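Local coordinates for nucleotidyl transferase AbiEii/AbiGii toxin family protein (PDB 6Y56) that is a nucleotidyltransferase toxin of a toxin-antitoxin system in Mycobacterium tuberculosis and probably acts by modifying tRNA acceptor stems, at residues P146-K149 / A150-F153. Sequence-based numbering, arbitrary orientation.
Sequences PIHK and AYGF
Tyr151 lays one face of its ring over the backbone of His148, whose CA stands 3.8 Å from the ring centroid, directly on the normal, in a CH-pi contact. With CG anti to its own carbonyl carbon (chi1 -75°), the tyrosine runs alongside the histidine, and the two rings, flat enough to lie side by side, meet obliquely, planes at 46°. Tyr151 OH thereby reaches the edge of the imidazole, 3.4 Å from His148 CD2, while Ile147 CG2 adds an apolar touch at 4.3 Å from Tyr151 CE1. Ala150 N to Ile147 O (2.9 Å) and Tyr151 N to His148 O (3.2 Å) continue the i to i+3 pattern begun by Lys149 N to Pro146 O. His148 O also accepts a hydrogen bond from a water, which donates a second one to Phe153 O (2.7 Å from the water oxygen). Gly152 suits the exit because its positive phi would jam a side chain against the preceding carbonyl. Farther out, Asp29 hydrogen-bonds Tyr151 OH, satisfying the hydroxyl of this buried residue; branched, apolar Ile147 packs on Leu7 and Val26, and Ala150's small methyl fits against Leu3 and Leu7. The whole is a short 3-10 helix connecting antiparallel strands 138-141 and 157-160, packed against helices 5-11 and 19-38.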
ATOM      1  N   PRO A 146     -11.661  15.143  10.158  1.00 17.64           N
ATOM      2  CA  PRO A 146     -12.972  15.646  10.616  1.00 19.41           C
ATOM      3  C   PRO A 146     -14.142  14.686  10.432  1.00 18.24           C
ATOM      4  O   PRO A 146     -14.972  14.539  11.341  1.00 19.76           O
ATOM      5  CB  PRO A 146     -13.140  16.937   9.803  1.00 21.11           C
ATOM      6  CG  PRO A 146     -11.741  17.418   9.603  1.00 20.02           C
ATOM      7  CD  PRO A 146     -10.919  16.156   9.388  1.00 18.98           C
ATOM      8  N   ILE A 147     -14.237  14.021   9.280  1.00 16.25           N
ATOM      9  CA  ILE A 147     -15.382  13.158   9.035  1.00 17.31           C
ATOM     10  C   ILE A 147     -15.440  11.989  10.009  1.00 16.26           C
ATOM     11  O   ILE A 147     -16.514  11.429  10.222  1.00 16.93           O
ATOM     12  CB  ILE A 147     -15.403  12.681   7.566  1.00 16.18           C
ATOM     13  CG1 ILE A 147     -16.801  12.182   7.166  1.00 18.68           C
ATOM     14  CG2 ILE A 147     -14.293  11.627   7.321  1.00 17.07           C
ATOM     15  CD1 ILE A 147     -17.050  12.157   5.673  1.00 18.89           C
ATOM     16  N   HIS A 148     -14.314  11.612  10.624  1.00 16.53           N
ATOM     17  CA  HIS A 148     -14.338  10.503  11.575  1.00 17.40           C
ATOM     18  C   HIS A 148     -15.267  10.782  12.746  1.00 18.30           C
ATOM     19  O   HIS A 148     -15.766   9.845  13.375  1.00 19.23           O
ATOM     20  CB  HIS A 148     -12.940  10.198  12.111  1.00 16.98           C
ATOM     21  CG  HIS A 148     -11.957   9.793  11.056  1.00 15.49           C
ATOM     22  ND1 HIS A 148     -10.606   9.721  11.306  1.00 16.36           N
ATOM     23  CD2 HIS A 148     -12.123   9.420   9.767  1.00 15.55           C
ATOM     24  CE1 HIS A 148      -9.979   9.323  10.214  1.00 14.79           C
ATOM     25  NE2 HIS A 148     -10.874   9.142   9.262  1.00 15.58           N
ATOM     26  N   LYS A 149     -15.508  12.060  13.054  1.00 18.31           N
ATOM     27  CA  LYS A 149     -16.410  12.399  14.153  1.00 20.15           C
ATOM     28  C   LYS A 149     -17.845  11.968  13.881  1.00 23.99           C
ATOM     29  O   LYS A 149     -18.644  11.874  14.820  1.00 25.81           O
ATOM     30  CB  LYS A 149     -16.361  13.907  14.420  1.00 23.82           C
ATOM     31  CG  LYS A 149     -15.023  14.400  14.944  1.00 30.60           C
ATOM     32  CD  LYS A 149     -15.128  15.823  15.475  1.00 37.32           C
ATOM     33  CE  LYS A 149     -14.858  16.838  14.375  1.00 33.01           C
ATOM     34  NZ  LYS A 149     -15.991  17.785  14.168  1.00 42.08           N
ATOM     35  N   ALA A 150     -18.192  11.694  12.631  1.00 18.53           N
ATOM     36  CA  ALA A 150     -19.554  11.310  12.285  1.00 20.18           C
ATOM     37  C   ALA A 150     -19.777   9.803  12.266  1.00 23.09           C
ATOM     38  O   ALA A 150     -20.899   9.364  11.977  1.00 21.55           O
ATOM     39  CB  ALA A 150     -19.945  11.896  10.927  1.00 20.97           C
ATOM     40  N   TYR A 151     -18.752   9.002  12.571  1.00 18.89           N
ATOM     41  CA  TYR A 151     -18.851   7.562  12.352  1.00 19.11           C
ATOM     42  C   TYR A 151     -19.718   6.865  13.395  1.00 21.83           C
ATOM     43  O   TYR A 151     -20.401   5.886  13.077  1.00 21.95           O
ATOM     44  CB  TYR A 151     -17.456   6.929  12.353  1.00 17.45           C
ATOM     45  CG  TYR A 151     -16.632   7.174  11.106  1.00 15.39           C
ATOM     46  CD1 TYR A 151     -17.112   7.955  10.060  1.00 17.97           C
ATOM     47  CD2 TYR A 151     -15.366   6.612  10.982  1.00 14.28           C
ATOM     48  CE1 TYR A 151     -16.346   8.172   8.916  1.00 15.74           C
ATOM     49  CE2 TYR A 151     -14.601   6.829   9.857  1.00 15.74           C
ATOM     50  CZ  TYR A 151     -15.094   7.592   8.824  1.00 14.34           C
ATOM     51  OH  TYR A 151     -14.316   7.789   7.704  1.00 14.66           O
ATOM     52  N   GLY A 152     -19.676   7.316  14.643  1.00 21.95           N
ATOM     53  CA  GLY A 152     -20.378   6.620  15.703  1.00 26.60           C
ATOM     54  C   GLY A 152     -19.609   5.482  16.346  1.00 27.15           C
ATOM     55  O   GLY A 152     -20.167   4.775  17.195  1.00 28.76           O
ATOM     56  N   PHE A 153     -18.357   5.264  15.953  1.00 18.46           N
ATOM     57  CA  PHE A 153     -17.444   4.364  16.643  1.00 20.10           C
ATOM     58  C   PHE A 153     -16.061   4.984  16.551  1.00 17.96           C
ATOM     59  O   PHE A 153     -15.817   5.860  15.722  1.00 19.07           O
ATOM     60  CB  PHE A 153     -17.426   2.968  15.999  1.00 20.87           C
ATOM     61  CG  PHE A 153     -17.224   2.996  14.513  1.00 20.56           C
ATOM     62  CD1 PHE A 153     -15.947   3.017  13.974  1.00 18.13           C
ATOM     63  CD2 PHE A 153     -18.312   3.030  13.651  1.00 20.86           C
ATOM     64  CE1 PHE A 153     -15.757   3.053  12.605  1.00 18.68           C
ATOM     65  CE2 PHE A 153     -18.127   3.066  12.274  1.00 20.12           C
ATOM     66  CZ  PHE A 153     -16.848   3.080  11.758  1.00 18.68           C
TER
HETATM   67  O   HOH W   1     -14.364   7.530  14.225  1.00 24.79           O
HETATM   68  O   HOH W   2     -17.371   8.841  15.946  1.00 30.89           O